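Local coordinates for protein TetR family transcription regulator (Marinobacter aquaeolei, PDB 3PAS) that probably binds DNA through a helix-turn-helix domain and regulates transcription, as members of the TetR family do, at residues E15-S27 with E101-W114. Sequence-based numbering, arbitrary orientation.
Sequences EATVREVADHGFS and ELFRYHETFTHSAW. With ACT (acetate ion), chain M.
Phe26, just past the end of helix 5-24, inserts its ring between helix 100-110 and the turn that follows it, and with Tyr105 and Trp114 forms an aromatic cluster, the tightly packed part of the contact. Over the centre of one face lies Trp114 CD1, 4.0 Å from Phe26 CE2, in an edge-to-face pair with planes at 69°; Val21 CG1 covers the opposite face near the rim. The ring's own edge is turned to the face of Tyr105 in an offset T-shaped pair, and its tip CZ reaches Phe109 CA at 3.7 Å. With OG1 beside the backbone N (chi1 -60°), Thr108 turns its methyl CG2 onto the ring, 3.4 Å from Phe26 CE2. Cut back to an alanine, Phe26 would probably leave a gap between Trp114 and Tyr105, the indole edge and Thr108 methyl losing their partner. Further along, Val21 CB meets the edge of the Tyr105 ring at CE1 (3.7 Å), and the phenol OH is hydrogen-bonded to Leu56 O. Val18 CG1 packs on Glu101 CG at 3.5 Å, while the Glu101 carboxylate turns to Arg99, which also pairs with Glu15. No direct hydrogen bond joins the segments. The Arg104 side is looser: its chain lies along Ala22, with CD 3.6 Å from Ala22 O, and its exposed guanidinium makes weak hydrogen bonds to an acetate and to Tyr160 OH. Segments 15-24 and 101-110, their axes 8.7 Å apart at 68°, join the N-terminal DNA-binding domain, which carries the predicted helix-turn-helix, to the C-terminal domain, an interface characteristic of all-helical TetR-family regulators.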
# COMPACT_ATOMS: atom_id res chain seq x y z
N GLU B 15 19.28 5.90 -14.75
CA GLU B 15 17.94 5.92 -15.34
C GLU B 15 17.56 4.58 -15.98
O GLU B 15 16.44 4.11 -15.83
CB GLU B 15 17.86 7.07 -16.36
CG GLU B 15 17.72 8.45 -15.72
CD GLU B 15 16.36 8.68 -15.02
OE1 GLU B 15 15.37 7.94 -15.29
OE2 GLU B 15 16.27 9.59 -14.18
N ALA B 16 18.49 3.93 -16.67
CA ALA B 16 18.22 2.62 -17.28
C ALA B 16 17.93 1.58 -16.18
O ALA B 16 17.09 0.70 -16.36
CB ALA B 16 19.42 2.18 -18.13
N THR B 17 18.61 1.71 -15.04
CA THR B 17 18.40 0.82 -13.90
C THR B 17 16.99 1.06 -13.35
O THR B 17 16.25 0.11 -13.14
CB THR B 17 19.43 1.04 -12.80
OG1 THR B 17 20.74 0.77 -13.30
CG2 THR B 17 19.20 0.08 -11.63
N VAL B 18 16.64 2.33 -13.08
CA VAL B 18 15.25 2.69 -12.70
C VAL B 18 14.20 2.06 -13.64
O VAL B 18 13.30 1.40 -13.16
CB VAL B 18 15.02 4.20 -12.68
CG1 VAL B 18 13.47 4.50 -12.48
CG2 VAL B 18 15.87 4.86 -11.56
N ARG B 19 14.35 2.23 -14.96
CA ARG B 19 13.40 1.68 -15.91
C ARG B 19 13.29 0.17 -15.94
O ARG B 19 12.16 -0.37 -15.90
CB ARG B 19 13.65 2.18 -17.36
CG ARG B 19 13.50 3.66 -17.52
CD ARG B 19 13.47 4.07 -18.99
NE ARG B 19 14.60 3.56 -19.77
CZ ARG B 19 15.81 4.10 -19.81
NH1 ARG B 19 16.09 5.18 -19.11
NH2 ARG B 19 16.76 3.56 -20.56
N GLU B 20 14.44 -0.51 -15.98
CA GLU B 20 14.45 -1.95 -16.09
C GLU B 20 13.93 -2.61 -14.83
O GLU B 20 13.14 -3.58 -14.90
CB GLU B 20 15.85 -2.43 -16.48
CG GLU B 20 16.25 -2.02 -17.85
CD GLU B 20 15.41 -2.68 -18.94
OE1 GLU B 20 15.37 -3.92 -18.98
OE2 GLU B 20 14.80 -1.93 -19.74
N VAL B 21 14.35 -2.12 -13.67
CA VAL B 21 13.88 -2.72 -12.41
C VAL B 21 12.40 -2.39 -12.20
O VAL B 21 11.61 -3.28 -11.78
CB VAL B 21 14.72 -2.29 -11.22
CG1 VAL B 21 14.07 -2.77 -9.89
CG2 VAL B 21 16.17 -2.83 -11.36
N ALA B 22 12.01 -1.14 -12.49
CA ALA B 22 10.60 -0.77 -12.32
C ALA B 22 9.76 -1.67 -13.22
O ALA B 22 8.71 -2.13 -12.82
CB ALA B 22 10.36 0.76 -12.61
N ASP B 23 10.21 -1.93 -14.44
CA ASP B 23 9.44 -2.79 -15.34
C ASP B 23 9.51 -4.29 -15.09
O ASP B 23 8.48 -4.98 -15.23
CB ASP B 23 9.88 -2.59 -16.77
CG ASP B 23 9.43 -1.24 -17.35
OD1 ASP B 23 8.80 -0.42 -16.64
OD2 ASP B 23 9.76 -1.03 -18.53
N HIS B 24 10.69 -4.82 -14.74
CA HIS B 24 10.91 -6.27 -14.70
C HIS B 24 11.40 -6.82 -13.35
O HIS B 24 11.49 -8.04 -13.18
CB HIS B 24 11.90 -6.65 -15.82
CG HIS B 24 11.47 -6.18 -17.17
ND1 HIS B 24 11.99 -5.04 -17.76
CD2 HIS B 24 10.55 -6.66 -18.04
CE1 HIS B 24 11.42 -4.86 -18.94
NE2 HIS B 24 10.53 -5.82 -19.13
N GLY B 25 11.69 -5.96 -12.38
CA GLY B 25 12.15 -6.39 -11.04
C GLY B 25 13.66 -6.64 -11.05
O GLY B 25 14.33 -6.59 -12.11
N PHE B 26 14.22 -6.87 -9.87
CA PHE B 26 15.69 -7.03 -9.74
C PHE B 26 16.30 -8.25 -10.40
O PHE B 26 17.30 -8.17 -11.11
CB PHE B 26 16.08 -7.06 -8.25
CG PHE B 26 15.96 -5.74 -7.56
CD1 PHE B 26 16.68 -4.65 -8.01
CD2 PHE B 26 15.16 -5.59 -6.43
CE1 PHE B 26 16.59 -3.41 -7.37
CE2 PHE B 26 15.06 -4.39 -5.78
CZ PHE B 26 15.78 -3.28 -6.25
N SER B 27 15.72 -9.40 -10.09
CA SER B 27 16.23 -10.68 -10.54
C SER B 27 16.32 -10.78 -12.03
O SER B 27 17.27 -11.34 -12.55
CB SER B 27 15.34 -11.80 -10.02
OG SER B 27 15.41 -11.78 -8.62
N GLU B 101 8.08 5.75 -12.19
CA GLU B 101 9.18 4.77 -12.09
C GLU B 101 10.14 5.05 -10.93
O GLU B 101 10.74 4.13 -10.35
CB GLU B 101 9.92 4.67 -13.44
CG GLU B 101 10.63 5.97 -13.87
CD GLU B 101 9.78 7.00 -14.64
OE1 GLU B 101 8.54 6.92 -14.65
OE2 GLU B 101 10.39 7.88 -15.24
N LEU B 102 10.28 6.32 -10.54
CA LEU B 102 11.11 6.68 -9.38
C LEU B 102 10.47 6.12 -8.10
O LEU B 102 11.13 5.52 -7.26
CB LEU B 102 11.24 8.19 -9.26
CG LEU B 102 12.00 9.00 -10.31
CD1 LEU B 102 11.85 10.52 -9.89
CD2 LEU B 102 13.53 8.55 -10.42
N PHE B 103 9.18 6.35 -7.93
CA PHE B 103 8.46 5.77 -6.79
C PHE B 103 8.52 4.22 -6.81
O PHE B 103 8.67 3.59 -5.76
CB PHE B 103 6.96 6.13 -6.85
CG PHE B 103 6.60 7.52 -6.37
CD1 PHE B 103 7.53 8.55 -6.34
CD2 PHE B 103 5.28 7.80 -6.00
CE1 PHE B 103 7.16 9.84 -5.91
CE2 PHE B 103 4.93 9.06 -5.56
CZ PHE B 103 5.89 10.08 -5.53
N ARG B 104 8.35 3.61 -7.98
CA ARG B 104 8.36 2.14 -8.06
C ARG B 104 9.75 1.57 -7.71
O ARG B 104 9.85 0.59 -6.96
CB ARG B 104 7.92 1.71 -9.44
CG ARG B 104 7.81 0.23 -9.62
CD ARG B 104 6.71 -0.08 -10.63
NE ARG B 104 5.93 -1.19 -10.13
CZ ARG B 104 5.11 -1.13 -9.08
NH1 ARG B 104 4.94 0.00 -8.39
NH2 ARG B 104 4.46 -2.23 -8.70
N TYR B 105 10.79 2.20 -8.24
CA TYR B 105 12.18 1.80 -7.89
C TYR B 105 12.38 1.90 -6.36
O TYR B 105 12.84 0.95 -5.72
CB TYR B 105 13.26 2.58 -8.65
CG TYR B 105 14.62 1.94 -8.42
CD1 TYR B 105 15.03 0.89 -9.21
CD2 TYR B 105 15.37 2.25 -7.30
CE1 TYR B 105 16.27 0.25 -9.00
CE2 TYR B 105 16.59 1.62 -7.05
CZ TYR B 105 17.03 0.61 -7.91
OH TYR B 105 18.22 -0.04 -7.71
N HIS B 106 12.03 3.04 -5.77
CA HIS B 106 12.13 3.20 -4.32
C HIS B 106 11.39 2.07 -3.52
O HIS B 106 11.95 1.44 -2.62
CB HIS B 106 11.59 4.58 -3.90
CG HIS B 106 11.71 4.82 -2.43
ND1 HIS B 106 10.74 4.41 -1.54
CD2 HIS B 106 12.72 5.34 -1.69
CE1 HIS B 106 11.14 4.67 -0.31
NE2 HIS B 106 12.33 5.26 -0.38
N GLU B 107 10.14 1.83 -3.90
CA GLU B 107 9.30 0.77 -3.31
C GLU B 107 9.90 -0.63 -3.53
O GLU B 107 10.02 -1.41 -2.59
CB GLU B 107 7.90 0.85 -3.94
CG GLU B 107 6.83 -0.17 -3.43
CD GLU B 107 6.31 0.16 -2.04
OE1 GLU B 107 6.76 1.17 -1.44
OE2 GLU B 107 5.45 -0.62 -1.54
N THR B 108 10.28 -0.96 -4.75
CA THR B 108 10.88 -2.26 -5.02
C THR B 108 12.14 -2.46 -4.17
O THR B 108 12.30 -3.52 -3.54
CB THR B 108 11.26 -2.46 -6.50
OG1 THR B 108 10.10 -2.33 -7.31
CG2 THR B 108 11.83 -3.89 -6.72
N PHE B 109 13.01 -1.45 -4.13
CA PHE B 109 14.26 -1.54 -3.38
C PHE B 109 14.04 -1.65 -1.89
O PHE B 109 14.63 -2.54 -1.22
CB PHE B 109 15.17 -0.34 -3.64
CG PHE B 109 16.59 -0.49 -3.13
CD1 PHE B 109 16.91 -0.25 -1.81
CD2 PHE B 109 17.62 -0.83 -4.01
CE1 PHE B 109 18.21 -0.38 -1.34
CE2 PHE B 109 18.94 -0.97 -3.54
CZ PHE B 109 19.23 -0.74 -2.20
N THR B 110 13.21 -0.75 -1.33
CA THR B 110 12.98 -0.77 0.13
C THR B 110 12.31 -2.06 0.60
O THR B 110 12.49 -2.42 1.75
CB THR B 110 12.14 0.47 0.69
OG1 THR B 110 10.85 0.45 0.11
CG2 THR B 110 12.81 1.78 0.40
N HIS B 111 11.56 -2.75 -0.25
CA HIS B 111 10.87 -4.02 0.08
C HIS B 111 11.70 -5.21 -0.38
O HIS B 111 11.15 -6.27 -0.61
CB HIS B 111 9.50 -4.14 -0.64
CG HIS B 111 8.39 -3.33 -0.05
ND1 HIS B 111 7.63 -3.78 1.01
CD2 HIS B 111 7.86 -2.14 -0.42
CE1 HIS B 111 6.70 -2.88 1.29
NE2 HIS B 111 6.82 -1.87 0.44
N SER B 112 13.00 -5.03 -0.58
CA SER B 112 13.89 -6.11 -1.02
C SER B 112 14.96 -6.34 0.03
O SER B 112 15.22 -5.50 0.92
CB SER B 112 14.61 -5.74 -2.33
OG SER B 112 15.67 -4.83 -2.05
N ALA B 113 15.64 -7.48 -0.11
CA ALA B 113 16.78 -7.82 0.73
C ALA B 113 17.97 -6.88 0.55
O ALA B 113 18.88 -6.92 1.38
CB ALA B 113 17.22 -9.26 0.46
N TRP B 114 18.00 -6.04 -0.50
CA TRP B 114 19.07 -5.03 -0.62
C TRP B 114 18.97 -3.93 0.42
O TRP B 114 19.93 -3.18 0.61
CB TRP B 114 19.08 -4.34 -2.01
CG TRP B 114 19.30 -5.27 -3.12
CD1 TRP B 114 18.40 -5.67 -4.03
CD2 TRP B 114 20.54 -5.90 -3.44
NE1 TRP B 114 18.98 -6.57 -4.90
CE2 TRP B 114 20.29 -6.73 -4.56
CE3 TRP B 114 21.81 -5.89 -2.87
CZ2 TRP B 114 21.29 -7.53 -5.13
CZ3 TRP B 114 22.79 -6.67 -3.44
CH2 TRP B 114 22.53 -7.48 -4.57
C ACT M . 3.36 3.93 -8.73
O ACT M . 2.31 3.73 -9.38
OXT ACT M . 4.27 3.10 -8.91
CH3 ACT M . 3.51 5.09 -7.79
O HOH W 1 9.66 -3.27 -9.63